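Local coordinates for levansucrase (Bacillus megaterium, PDB 3OM4), which is a bacterial enzyme of the levansucrase/invertase family, whose chain folds into a five-bladed beta-propeller, at residues A[46-51]-A[112-117]; A[104-109]-A[118-123]. The protein carries 1 engineered substitution. One frame throughout, in Å; residues are numbered along the deposited sequence.

Contact 1 (A[46-51]-A[112-117])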
loop_
_atom_site.group_PDB
_atom_site.type_symbol
_atom_site.label_atom_id
_atom_site.label_comp_id
_atom_site.label_asym_id
_atom_site.label_seq_id
_atom_site.Cartn_x
_atom_site.Cartn_y
_atom_site.Cartn_z
ATOM N N LYS A 46 16.040 -5.879 -16.013
ATOM C CA LYS A 46 15.904 -7.328 -16.150
ATOM C C LYS A 46 14.613 -7.827 -15.512
ATOM O O LYS A 46 14.164 -7.276 -14.501
ATOM C CB LYS A 46 17.066 -8.030 -15.447
ATOM C CG LYS A 46 18.420 -7.925 -16.121
ATOM C CD LYS A 46 19.451 -8.660 -15.277
ATOM C CE LYS A 46 20.820 -8.685 -15.926
ATOM N NZ LYS A 46 21.766 -9.512 -15.123
ATOM N N ASN A 47 14.035 -8.879 -16.094
ATOM C CA ASN A 47 13.012 -9.671 -15.415
ATOM C C ASN A 47 13.645 -10.361 -14.212
ATOM O O ASN A 47 14.854 -10.608 -14.198
ATOM C CB ASN A 47 12.447 -10.767 -16.329
ATOM C CG ASN A 47 11.712 -10.223 -17.546
ATOM O OD1 ASN A 47 11.165 -9.123 -17.530
ATOM N ND2 ASN A 47 11.691 -11.014 -18.612
ATOM N N ILE A 48 12.829 -10.681 -13.210
ATOM C CA ILE A 48 13.268 -11.544 -12.118
ATOM C C ILE A 48 13.385 -12.955 -12.685
ATOM O O ILE A 48 12.376 -13.594 -12.978
ATOM C CB ILE A 48 12.277 -11.523 -10.931
ATOM C CG1 ILE A 48 12.008 -10.081 -10.485
ATOM C CG2 ILE A 48 12.808 -12.369 -9.774
ATOM C CD1 ILE A 48 10.783 -9.919 -9.609
ATOM N N ALA A 49 14.623 -13.423 -12.844
ATOM C CA ALA A 49 14.905 -14.701 -13.506
ATOM C C ALA A 49 14.218 -15.892 -12.836
ATOM O O ALA A 49 13.750 -16.811 -13.515
ATOM C CB ALA A 49 16.412 -14.933 -13.591
ATOM N N SER A 50 14.155 -15.861 -11.509
ATOM C CA SER A 50 13.564 -16.945 -10.729
ATOM C C SER A 50 12.037 -16.883 -10.681
ATOM O O SER A 50 11.393 -17.827 -10.220
ATOM C CB SER A 50 14.133 -16.957 -9.309
ATOM O OG SER A 50 13.696 -15.825 -8.575
ATOM N N ALA A 51 11.467 -15.774 -11.158
ATOM C CA ALA A 51 10.016 -15.580 -11.157
ATOM C C ALA A 51 9.353 -16.414 -12.245
ATOM O O ALA A 51 8.864 -15.891 -13.249
ATOM C CB ALA A 51 9.665 -14.109 -11.312
ATOM N N LYS A 112 23.673 -8.870 -4.226
ATOM C CA LYS A 112 23.129 -7.576 -4.652
ATOM C C LYS A 112 22.278 -7.613 -5.921
ATOM O O LYS A 112 21.309 -6.863 -6.037
ATOM C CB LYS A 112 24.255 -6.537 -4.803
ATOM C CG LYS A 112 25.092 -6.287 -3.537
ATOM C CD LYS A 112 24.241 -5.909 -2.314
ATOM C CE LYS A 112 23.722 -4.475 -2.378
ATOM N NZ LYS A 112 24.782 -3.472 -2.066
ATOM N N SER A 113 22.642 -8.478 -6.864
ATOM C CA SER A 113 21.998 -8.509 -8.180
ATOM C C SER A 113 20.550 -8.999 -8.122
ATOM O O SER A 113 20.165 -9.722 -7.200
ATOM C CB SER A 113 22.810 -9.364 -9.160
ATOM O OG SER A 113 22.775 -10.740 -8.811
ATOM N N ILE A 114 19.756 -8.592 -9.110
ATOM C CA ILE A 114 18.388 -9.088 -9.258
ATOM C C ILE A 114 18.394 -10.599 -9.535
ATOM O O ILE A 114 17.497 -11.320 -9.098
ATOM C CB ILE A 114 17.589 -8.304 -10.349
ATOM C CG1 ILE A 114 16.132 -8.793 -10.407
ATOM C CG2 ILE A 114 18.295 -8.373 -11.714
ATOM C CD1 ILE A 114 15.217 -7.990 -11.315
ATOM N N ASP A 115 19.428 -11.065 -10.238
ATOM C CA ASP A 115 19.608 -12.494 -10.518
ATOM C C ASP A 115 19.858 -13.326 -9.252
ATOM O O ASP A 115 19.747 -14.555 -9.285
ATOM C CB ASP A 115 20.746 -12.707 -11.529
ATOM C CG ASP A 115 20.380 -12.265 -12.945
ATOM O OD1 ASP A 115 19.179 -12.137 -13.267
ATOM O OD2 ASP A 115 21.311 -12.055 -13.750
ATOM N N SER A 116 20.183 -12.657 -8.146
ATOM C CA SER A 116 20.431 -13.320 -6.860
ATOM C C SER A 116 19.153 -13.664 -6.092
ATOM O O SER A 116 19.197 -14.400 -5.101
ATOM C CB SER A 116 21.343 -12.462 -5.977
ATOM O OG SER A 116 22.619 -12.290 -6.568
ATOM N N TRP A 117 18.024 -13.117 -6.538
ATOM C CA TRP A 117 16.733 -13.402 -5.923
ATOM C C TRP A 117 16.228 -14.762 -6.367
ATOM O O TRP A 117 15.916 -14.963 -7.541
ATOM C CB TRP A 117 15.710 -12.321 -6.270
ATOM C CG TRP A 117 15.945 -11.049 -5.540
ATOM C CD1 TRP A 117 16.550 -9.929 -6.025
ATOM C CD2 TRP A 117 15.590 -10.762 -4.184
ATOM N NE1 TRP A 117 16.595 -8.957 -5.056
ATOM C CE2 TRP A 117 16.012 -9.442 -3.914
ATOM C CE3 TRP A 117 14.955 -11.492 -3.169
ATOM C CZ2 TRP A 117 15.817 -8.831 -2.673
ATOM C CZ3 TRP A 117 14.767 -10.886 -1.930
ATOM C CH2 TRP A 117 15.201 -9.567 -1.695
HETATM O O HOH W 1 16.755 -11.764 -12.384
HETATM O O HOH W 2 16.106 -13.941 -10.011
#
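Lys-46 meets two residues with one side chain: its methylene groups lie against Ile-114, and its ammonium group goes on to Asp-115. On the apolar part, CD comes to 3.8 Å from Ile-114 CG2. The chain stays extended beyond CG, which carries NZ to 2.9 Å from Asp-115 OD2 in a salt bridge. The ammonium approaches from above the carboxylate plane, 45° out of it, and both residues are exposed, so solvent probably weakens the attraction. Ile-114 sends its other branch to the backbone: with CG1 anti to the backbone N (chi1 -176°), CD1 ends 3.4 Å from Lys-46 O, packing against a carbonyl that accepts a hydrogen bond from Thr-424 OG1. Asn-47 turns its side chain away, to His-422 and Asn-421, and leaves its carbonyl within hydrogen-bonding distance of water 1. Ile-48 returns to apolar contact, its CG1 3.9 Å from Ile-114 CD1, the two side chains crossing at about a right angle.

Here a type I beta turn, Ile-48 to Ala-51, faces the 3-10 segment 114-116 of a hairpin loop. In the propeller fold this brings together two loops leading into strands of the same curved sheet, 52-54 and 118-122, while both isoleucines also touch Thr-424 of strand 424-434 in another sheet.

At Ala-49 the link runs through solvent. Its N donates to water 1 over 2.7 Å, and that water lies 2.6 Å from Asp-115 OD1, so the second carboxylate oxygen probably shares the water's protons with Asn-47 O. Ser-50 makes a second direct polar bond: OG, set between its own backbone N and carbonyl carbon, donates to Trp-117 O at 2.6 Å, from 39° above the carbonyl plane. Water 2 takes the Ser-50 N-H and sits 2.7 Å from that same Trp-117 oxygen, beside Ile-114 O.

Contact 2 (A[104-109]-A[118-123])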
loop_
_atom_site.group_PDB
_atom_site.type_symbol
_atom_site.label_atom_id
_atom_site.label_comp_id
_atom_site.label_asym_id
_atom_site.label_seq_id
_atom_site.Cartn_x
_atom_site.Cartn_y
_atom_site.Cartn_z
ATOM N N LEU A 104 7.082 -16.023 -2.323
ATOM C CA LEU A 104 8.163 -15.702 -1.406
ATOM C C LEU A 104 9.492 -15.762 -2.144
ATOM O O LEU A 104 9.923 -16.833 -2.579
ATOM C CB LEU A 104 8.159 -16.654 -0.202
ATOM C CG LEU A 104 8.975 -16.277 1.041
ATOM C CD1 LEU A 104 8.373 -16.930 2.270
ATOM C CD2 LEU A 104 10.460 -16.633 0.907
ATOM N N PHE A 105 10.120 -14.599 -2.299
ATOM C CA PHE A 105 11.456 -14.503 -2.878
ATOM C C PHE A 105 12.471 -14.288 -1.763
ATOM O O PHE A 105 12.154 -13.686 -0.736
ATOM C CB PHE A 105 11.538 -13.353 -3.886
ATOM C CG PHE A 105 10.727 -13.569 -5.130
ATOM C CD1 PHE A 105 11.280 -14.213 -6.232
ATOM C CD2 PHE A 105 9.414 -13.113 -5.208
ATOM C CE1 PHE A 105 10.536 -14.413 -7.390
ATOM C CE2 PHE A 105 8.658 -13.306 -6.362
ATOM C CZ PHE A 105 9.220 -13.955 -7.456
ATOM N N TYR A 106 13.689 -14.778 -1.972
ATOM C CA TYR A 106 14.746 -14.646 -0.970
ATOM C C TYR A 106 16.133 -14.489 -1.587
ATOM O O TYR A 106 16.382 -14.932 -2.707
ATOM C CB TYR A 106 14.719 -15.828 0.005
ATOM C CG TYR A 106 15.021 -17.170 -0.624
ATOM C CD1 TYR A 106 16.283 -17.751 -0.495
ATOM C CD2 TYR A 106 14.045 -17.863 -1.347
ATOM C CE1 TYR A 106 16.568 -18.981 -1.064
ATOM C CE2 TYR A 106 14.322 -19.095 -1.924
ATOM C CZ TYR A 106 15.588 -19.648 -1.777
ATOM O OH TYR A 106 15.875 -20.865 -2.341
ATOM N N LYS A 107 17.029 -13.860 -0.837
ATOM C CA LYS A 107 18.359 -13.514 -1.329
ATOM C C LYS A 107 19.339 -13.513 -0.164
ATOM O O LYS A 107 19.031 -12.995 0.911
ATOM C CB LYS A 107 18.319 -12.133 -2.001
ATOM C CG LYS A 107 19.669 -11.561 -2.434
ATOM C CD LYS A 107 19.559 -10.112 -2.938
ATOM C CE LYS A 107 19.243 -9.104 -1.823
ATOM N NZ LYS A 107 20.299 -9.002 -0.774
ATOM N N LYS A 108 20.512 -14.107 -0.379
ATOM C CA LYS A 108 21.609 -14.008 0.580
ATOM C C LYS A 108 21.825 -12.536 0.919
ATOM O O LYS A 108 21.930 -11.700 0.020
ATOM C CB LYS A 108 22.889 -14.623 0.002
ATOM C CG LYS A 108 22.847 -16.139 -0.172
ATOM C CD LYS A 108 23.107 -16.861 1.144
ATOM C CE LYS A 108 23.064 -18.370 0.968
ATOM N NZ LYS A 108 23.060 -19.066 2.288
ATOM N N ALA A 109 21.869 -12.228 2.213
ATOM C CA ALA A 109 21.903 -10.842 2.698
ATOM C C ALA A 109 22.937 -9.959 1.994
ATOM O O ALA A 109 22.696 -8.766 1.789
ATOM C CB ALA A 109 22.113 -10.811 4.211
ATOM N N LYS A 118 16.174 -15.694 -5.421
ATOM C CA LYS A 118 15.617 -17.018 -5.669
ATOM C C LYS A 118 14.137 -17.028 -5.296
ATOM O O LYS A 118 13.677 -16.177 -4.532
ATOM C CB LYS A 118 16.381 -18.083 -4.879
ATOM C CG LYS A 118 17.829 -18.272 -5.332
ATOM C CD LYS A 118 18.545 -19.345 -4.519
ATOM C CE LYS A 118 18.205 -20.745 -5.013
ATOM N NZ LYS A 118 19.063 -21.781 -4.370
ATOM N N ASN A 119 13.404 -17.993 -5.841
ATOM C CA ASN A 119 11.960 -18.087 -5.659
ATOM C C ASN A 119 11.581 -19.355 -4.898
ATOM O O ASN A 119 11.821 -20.466 -5.372
ATOM C CB ASN A 119 11.276 -18.051 -7.031
ATOM C CG ASN A 119 9.754 -18.031 -6.948
ATOM O OD1 ASN A 119 9.168 -17.943 -5.870
ATOM N ND2 ASN A 119 9.111 -18.106 -8.105
ATOM N N ALA A 120 10.994 -19.175 -3.717
ATOM C CA ALA A 120 10.550 -20.301 -2.894
ATOM C C ALA A 120 9.138 -20.765 -3.270
ATOM O O ALA A 120 8.616 -21.718 -2.692
ATOM C CB ALA A 120 10.633 -19.945 -1.410
ATOM N N GLY A 121 8.533 -20.087 -4.244
ATOM C CA GLY A 121 7.197 -20.431 -4.724
ATOM C C GLY A 121 6.103 -19.691 -3.981
ATOM O O GLY A 121 6.374 -18.742 -3.239
ATOM N N ARG A 122 4.861 -20.128 -4.187
ATOM C CA ARG A 122 3.708 -19.534 -3.514
ATOM C C ARG A 122 3.718 -19.826 -2.019
ATOM O O ARG A 122 4.061 -20.932 -1.599
ATOM C CB ARG A 122 2.404 -20.049 -4.119
ATOM C CG ARG A 122 1.992 -19.371 -5.413
ATOM C CD ARG A 122 0.639 -19.886 -5.879
ATOM N NE ARG A 122 -0.395 -19.667 -4.866
ATOM C CZ ARG A 122 -1.637 -20.139 -4.931
ATOM N NH1 ARG A 122 -2.027 -20.871 -5.968
ATOM N NH2 ARG A 122 -2.490 -19.878 -3.950
ATOM N N VAL A 123 3.338 -18.826 -1.225
ATOM C CA VAL A 123 3.196 -18.980 0.224
ATOM C C VAL A 123 2.104 -20.004 0.544
ATOM O O VAL A 123 2.274 -20.857 1.425
ATOM C CB VAL A 123 2.871 -17.621 0.909
ATOM C CG1 VAL A 123 2.405 -17.820 2.345
ATOM C CG2 VAL A 123 4.081 -16.702 0.872
HETATM O O HOH W 3 13.975 -22.065 -3.767
#
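Tyr-106 and Lys-118 form a hydrogen-bonded antiparallel pair, Tyr-106 N giving to Lys-118 O at 2.9 Å and Lys-118 N returning to Tyr-106 O at 2.8 Å. The next two bonds both use Leu-104. Its O accepts from Ala-120 N at 2.8 Å, whereas its N reaches Gly-121 O at 3.0 Å. Ala-120 and Gly-121 thus stand opposite Leu-104, a beta bulge of the G1 type with the glycine in its second position. Asn-119 reinforces the bend with an Asx turn: its OD1 takes the Gly-121 N-H over 2.8 Å, the donor lying 55° out of the amide plane. Gly-121 adopts a positive phi, and at its backbone angles a side chain would run into the carbonyl oxygen of Ala-120.

Around this backbone frame, side chains pair across the hairpin on both faces. Tyr-106 has CG between its backbone N and carbonyl carbon (chi1 64°), and its ring is roofed on one face by Lys-118 CB, a CH-pi contact 3.8 Å from the centroid. The lysine chain bends at chi3, passes the phenol oxygen and delivers NZ to Asn-186 O. Ala-120 CB touches CE2 of the tyrosine ring and rests 4.0 Å from Leu-104 CD2. Water 3 joins Tyr-106 OH to Asn-119 O. The opposite face of the sheet holds the non-hydrogen-bonded pair Phe-105 and Asn-119, where ring and amide stack with planes 25° apart and Asn-119 CG sits 3.7 Å from Phe-105 CE1.

The hairpin is part of a larger curved sheet. Strand 84-92 bonds strand 101-108, and Tyr-84 meets the Tyr-106 ring edge-to-face. Strand 187-200 packs on the side of Leu-104, Tyr-106 and Lys-118, while Phe-105 is met by the loop residues Ile-48 and Ser-50.

Contacts 1 and 2 illustrate how one hairpin can be held both within itself and from outside. Contact 2 zips strands 101-108 and 118-122 together, and contact 1 fastens the loop between them to residues 46-51. Their segments alternate along the chain, with Trp-117 running directly into Lys-118, and their centres lie 10 Å apart. Ser-50 connects them: its O is 3.1 Å from Asn-119 ND2, a probable hydrogen bond. Trp-117 packs back on the hairpin, with CZ2 3.5 Å from Lys-107 CE. Both lie well away from the centre of the chain, about 23 and 21 Å from it measured from the contact centres, and on the same side of it.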